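Local coordinates for protein alanine racemase (Corynebacterium glutamicum, PDB 2DY3) that is a pyridoxal-5'-phosphate-binding protein of the alanine racemase family, with an N-terminal TIM-barrel domain and a C-terminal domain rich in beta-strands, at residues B[288-292]-B[293-297]; B[87-90]-B[91-94]. All blocks are in the same frame, centred on the assembly; numbering follows the deposited sequence.

Interaction 1: residues B[288-292]-B[293-297]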
loop_
_atom_site.group_PDB
_atom_site.type_symbol
_atom_site.label_atom_id
_atom_site.label_comp_id
_atom_site.label_asym_id
_atom_site.label_seq_id
_atom_site.Cartn_x
_atom_site.Cartn_y
_atom_site.Cartn_z
ATOM N N SER B 288 15.211 -3.919 13.174
ATOM C CA SER B 288 16.450 -4.298 12.513
ATOM C C SER B 288 16.072 -5.224 11.360
ATOM O O SER B 288 15.026 -5.868 11.394
ATOM C CB SER B 288 17.355 -5.079 13.472
ATOM O OG SER B 288 17.600 -4.370 14.675
ATOM N N VAL B 289 16.911 -5.272 10.332
ATOM C CA VAL B 289 16.670 -6.174 9.223
ATOM C C VAL B 289 17.689 -7.281 9.470
ATOM O O VAL B 289 18.578 -7.132 10.313
ATOM C CB VAL B 289 16.938 -5.512 7.851
ATOM C CG1 VAL B 289 16.136 -4.223 7.728
ATOM C CG2 VAL B 289 18.410 -5.246 7.675
ATOM N N THR B 290 17.569 -8.388 8.752
ATOM C CA THR B 290 18.502 -9.480 8.954
ATOM C C THR B 290 19.218 -9.853 7.666
ATOM O O THR B 290 18.585 -10.227 6.678
ATOM C CB THR B 290 17.792 -10.740 9.486
ATOM O OG1 THR B 290 16.994 -11.312 8.443
ATOM C CG2 THR B 290 16.896 -10.396 10.650
ATOM N N ILE B 291 20.544 -9.755 7.695
ATOM C CA ILE B 291 21.371 -10.100 6.550
ATOM C C ILE B 291 22.184 -11.342 6.925
ATOM O O ILE B 291 23.022 -11.300 7.820
ATOM C CB ILE B 291 22.319 -8.944 6.187
ATOM C CG1 ILE B 291 21.502 -7.700 5.827
ATOM C CG2 ILE B 291 23.213 -9.349 5.022
ATOM C CD1 ILE B 291 22.339 -6.481 5.481
ATOM N N ASP B 292 21.923 -12.447 6.237
ATOM C CA ASP B 292 22.615 -13.700 6.516
ATOM C C ASP B 292 22.358 -14.137 7.951
ATOM O O ASP B 292 23.249 -14.652 8.625
ATOM C CB ASP B 292 24.121 -13.559 6.281
ATOM C CG ASP B 292 24.470 -13.426 4.815
ATOM O OD1 ASP B 292 23.972 -14.244 4.010
ATOM O OD2 ASP B 292 25.247 -12.512 4.468
ATOM N N GLY B 293 21.137 -13.908 8.420
ATOM C CA GLY B 293 20.785 -14.309 9.767
ATOM C C GLY B 293 21.194 -13.369 10.883
ATOM O O GLY B 293 20.876 -13.633 12.040
ATOM N N LEU B 294 21.894 -12.283 10.563
ATOM C CA LEU B 294 22.301 -11.339 11.603
ATOM C C LEU B 294 21.562 -10.002 11.511
ATOM O O LEU B 294 21.303 -9.494 10.425
ATOM C CB LEU B 294 23.816 -11.109 11.565
ATOM C CG LEU B 294 24.681 -12.273 12.069
ATOM C CD1 LEU B 294 26.022 -11.745 12.496
ATOM C CD2 LEU B 294 24.022 -12.944 13.254
ATOM N N ASP B 295 21.218 -9.444 12.666
ATOM C CA ASP B 295 20.487 -8.188 12.725
ATOM C C ASP B 295 21.336 -6.935 12.590
ATOM O O ASP B 295 22.484 -6.891 13.014
ATOM C CB ASP B 295 19.696 -8.096 14.031
ATOM C CG ASP B 295 18.488 -9.012 14.053
ATOM O OD1 ASP B 295 18.157 -9.591 12.998
ATOM O OD2 ASP B 295 17.863 -9.141 15.126
ATOM N N TYR B 296 20.738 -5.917 11.986
ATOM C CA TYR B 296 21.363 -4.618 11.799
ATOM C C TYR B 296 20.210 -3.629 11.943
ATOM O O TYR B 296 19.270 -3.623 11.147
ATOM C CB TYR B 296 22.009 -4.513 10.412
ATOM C CG TYR B 296 23.143 -5.493 10.191
ATOM C CD1 TYR B 296 22.925 -6.715 9.563
ATOM C CD2 TYR B 296 24.428 -5.205 10.635
ATOM C CE1 TYR B 296 23.961 -7.621 9.383
ATOM C CE2 TYR B 296 25.464 -6.099 10.464
ATOM C CZ TYR B 296 25.231 -7.305 9.840
ATOM O OH TYR B 296 26.271 -8.193 9.679
ATOM N N PRO B 297 20.266 -2.784 12.978
ATOM C CA PRO B 297 19.247 -1.779 13.278
ATOM C C PRO B 297 19.074 -0.693 12.228
ATOM O O PRO B 297 20.047 -0.188 11.667
ATOM C CB PRO B 297 19.715 -1.213 14.609
ATOM C CG PRO B 297 21.203 -1.237 14.447
ATOM C CD PRO B 297 21.431 -2.626 13.867
HETATM O O HOH W 1 18.762 -12.915 6.951
HETATM O O HOH W 2 25.384 -10.230 7.970
#
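G293 takes the second corner of a type I' turn in which L294 closes back on I291. With D292 at the first corner, both corner residues have positive phi. G293 N donates to a water at 3.0 Å, and that water in turn gives a weak bond to T290 O. L294 exchanges two backbone bonds with I291: its N reaches I291 O at 3.1 Å, and its O receives I291 N at 2.8 Å. Next, D295 sets its side chain beside that of T290, pointing the same way, but the two polar ends are held by other residues, OD2 by H332 and T290 OG1 by N330 O. Y296 pairs with V289 through both backbone groups. With CG anti to the carbonyl carbon (chi1 -63°), its side chain crosses that of I291 at about a right angle, bringing Y296 CE1 3.8 Å from I291 CB. Beyond the ring, a water in its plane lies 2.8 Å from Y296 OH and donates to I291 O at 2.6 Å, tying the phenol to the turn. Last, P297 places its CA 3.4 Å from S288 OG. The arrangement is a tight two-residue beta hairpin, set in the mixed sheet of the C-terminal domain.

Interaction 2: residues B[87-90]-B[91-94]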
loop_
_atom_site.group_PDB
_atom_site.type_symbol
_atom_site.label_atom_id
_atom_site.label_comp_id
_atom_site.label_asym_id
_atom_site.label_seq_id
_atom_site.Cartn_x
_atom_site.Cartn_y
_atom_site.Cartn_z
ATOM N N ASP B 87 -23.321 -2.714 -8.882
ATOM C CA ASP B 87 -23.888 -3.751 -9.736
ATOM C C ASP B 87 -23.769 -5.105 -9.024
ATOM O O ASP B 87 -22.991 -5.967 -9.438
ATOM C CB ASP B 87 -23.138 -3.797 -11.071
ATOM C CG ASP B 87 -23.772 -4.747 -12.066
ATOM O OD1 ASP B 87 -23.256 -4.858 -13.194
ATOM O OD2 ASP B 87 -24.789 -5.379 -11.725
ATOM N N PHE B 88 -24.536 -5.291 -7.953
ATOM C CA PHE B 88 -24.482 -6.543 -7.212
ATOM C C PHE B 88 -25.097 -7.674 -8.029
ATOM O O PHE B 88 -24.774 -8.841 -7.823
ATOM C CB PHE B 88 -25.193 -6.396 -5.858
ATOM C CG PHE B 88 -26.654 -6.073 -5.964
ATOM C CD1 PHE B 88 -27.595 -7.082 -6.076
ATOM C CD2 PHE B 88 -27.090 -4.758 -5.938
ATOM C CE1 PHE B 88 -28.947 -6.790 -6.157
ATOM C CE2 PHE B 88 -28.443 -4.458 -6.022
ATOM C CZ PHE B 88 -29.368 -5.480 -6.130
ATOM N N ARG B 89 -25.975 -7.316 -8.964
ATOM C CA ARG B 89 -26.621 -8.291 -9.833
ATOM C C ARG B 89 -25.553 -9.038 -10.614
ATOM O O ARG B 89 -25.696 -10.227 -10.900
ATOM C CB ARG B 89 -27.586 -7.593 -10.809
ATOM C CG ARG B 89 -28.168 -8.513 -11.890
ATOM C CD ARG B 89 -28.859 -9.727 -11.282
ATOM N NE ARG B 89 -29.253 -10.701 -12.297
ATOM C CZ ARG B 89 -30.346 -10.609 -13.052
ATOM N NH1 ARG B 89 -31.176 -9.583 -12.910
ATOM N NH2 ARG B 89 -30.608 -11.544 -13.959
ATOM N N ALA B 90 -24.482 -8.333 -10.957
ATOM C CA ALA B 90 -23.372 -8.928 -11.695
ATOM C C ALA B 90 -22.751 -10.052 -10.872
ATOM O O ALA B 90 -22.272 -11.042 -11.424
ATOM C CB ALA B 90 -22.323 -7.869 -12.005
ATOM N N ALA B 91 -22.762 -9.896 -9.551
ATOM C CA ALA B 91 -22.197 -10.907 -8.667
ATOM C C ALA B 91 -23.144 -12.101 -8.606
ATOM O O ALA B 91 -22.716 -13.257 -8.715
ATOM C CB ALA B 91 -21.985 -10.328 -7.280
ATOM N N ILE B 92 -24.430 -11.814 -8.428
ATOM C CA ILE B 92 -25.439 -12.862 -8.383
ATOM C C ILE B 92 -25.312 -13.740 -9.627
ATOM O O ILE B 92 -25.359 -14.967 -9.536
ATOM C CB ILE B 92 -26.864 -12.278 -8.349
ATOM C CG1 ILE B 92 -27.070 -11.463 -7.071
ATOM C CG2 ILE B 92 -27.886 -13.411 -8.421
ATOM C CD1 ILE B 92 -28.420 -10.765 -6.993
ATOM N N ASP B 93 -25.147 -13.100 -10.783
ATOM C CA ASP B 93 -25.008 -13.813 -12.049
ATOM C C ASP B 93 -23.797 -14.745 -12.058
ATOM O O ASP B 93 -23.753 -15.713 -12.825
ATOM C CB ASP B 93 -24.869 -12.831 -13.219
ATOM C CG ASP B 93 -26.103 -11.978 -13.428
ATOM O OD1 ASP B 93 -27.213 -12.435 -13.091
ATOM O OD2 ASP B 93 -25.959 -10.853 -13.953
ATOM N N ARG B 94 -22.814 -14.441 -11.214
ATOM C CA ARG B 94 -21.594 -15.238 -11.129
ATOM C C ARG B 94 -21.625 -16.211 -9.945
ATOM O O ARG B 94 -20.583 -16.687 -9.487
ATOM C CB ARG B 94 -20.382 -14.307 -11.020
ATOM C CG ARG B 94 -20.232 -13.362 -12.207
ATOM C CD ARG B 94 -19.045 -13.747 -13.069
ATOM N NE ARG B 94 -17.834 -13.061 -12.647
ATOM C CZ ARG B 94 -16.601 -13.455 -12.948
ATOM N NH1 ARG B 94 -16.398 -14.547 -13.673
ATOM N NH2 ARG B 94 -15.570 -12.736 -12.537
HETATM O O HOH W 3 -29.267 -14.352 -14.110
#
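R89 and D93, four residues apart, form a salt bridge on a short N-capped helix, the helical link of a beta-alpha-beta unit between strands 76-81 and 97-100 of the TIM-barrel domain. The R89 chain starts with CG anti to the backbone N, then bends at chi2 (55°), which turns the guanidinium forward, along the chain, to D93. R89 NE donates to D93 OD1 at 2.8 Å, on the syn side of the carboxylate and near the guanidinium plane, while the two flat groups stand 69° apart. D93 OD2 lies 3.1 Å from R89 O, two acceptors side by side. The backbone adds a bond from D93 N to the same R89 O.

A90 N is shared by the backbone O of D87 and by its capping carboxylate, OD2 at 3.1 Å, which is met from well above the carboxylate plane. Across the junction A90 O lies 3.2 Å from R94 CG, and the arginine runs on to a salt bridge with D70; the methyl of A90 packs on M66 of helix 62-70.

I92 packs on L98 of strand 97-100, as F88 does. Its N takes F88 O in the carbonyl plane, a carbonyl that also accepts A91 N from above that plane, so one oxygen serves two donors. The I92 side chain runs alongside F88, pointing the same way, and I92 CD1 comes to the ring edge, 3.9 Å from F88 CD1. Back at the salt bridge, a water in the guanidinium plane accepts from R89 NH2 at 3.1 Å and donates to D93 OD1 at 3.0 Å.

Interactions 1 and 2 are both local, yet they belong to different domains, on opposite sides of the chain's centre, with centres about 48 Å apart and nearest atoms about 39 Å apart. Interaction 1 is partly buried: V289, T290, I291 and Y296 pack against strands 307-312 and 323-325, while its corner residues D292 and G293 are exposed. Interaction 2 is a surface contact, with F88, A91 and I92 facing neighbouring parts of the barrel domain. The chemistry follows. Paired strand backbones and an aromatic ring hold 288-297, where the polar ends of T290 and D295 bond to N330 and H332; in 87-94, helical backbone bonds are joined by a carboxylate cap and a salt bridge between 87-90 and 91-94.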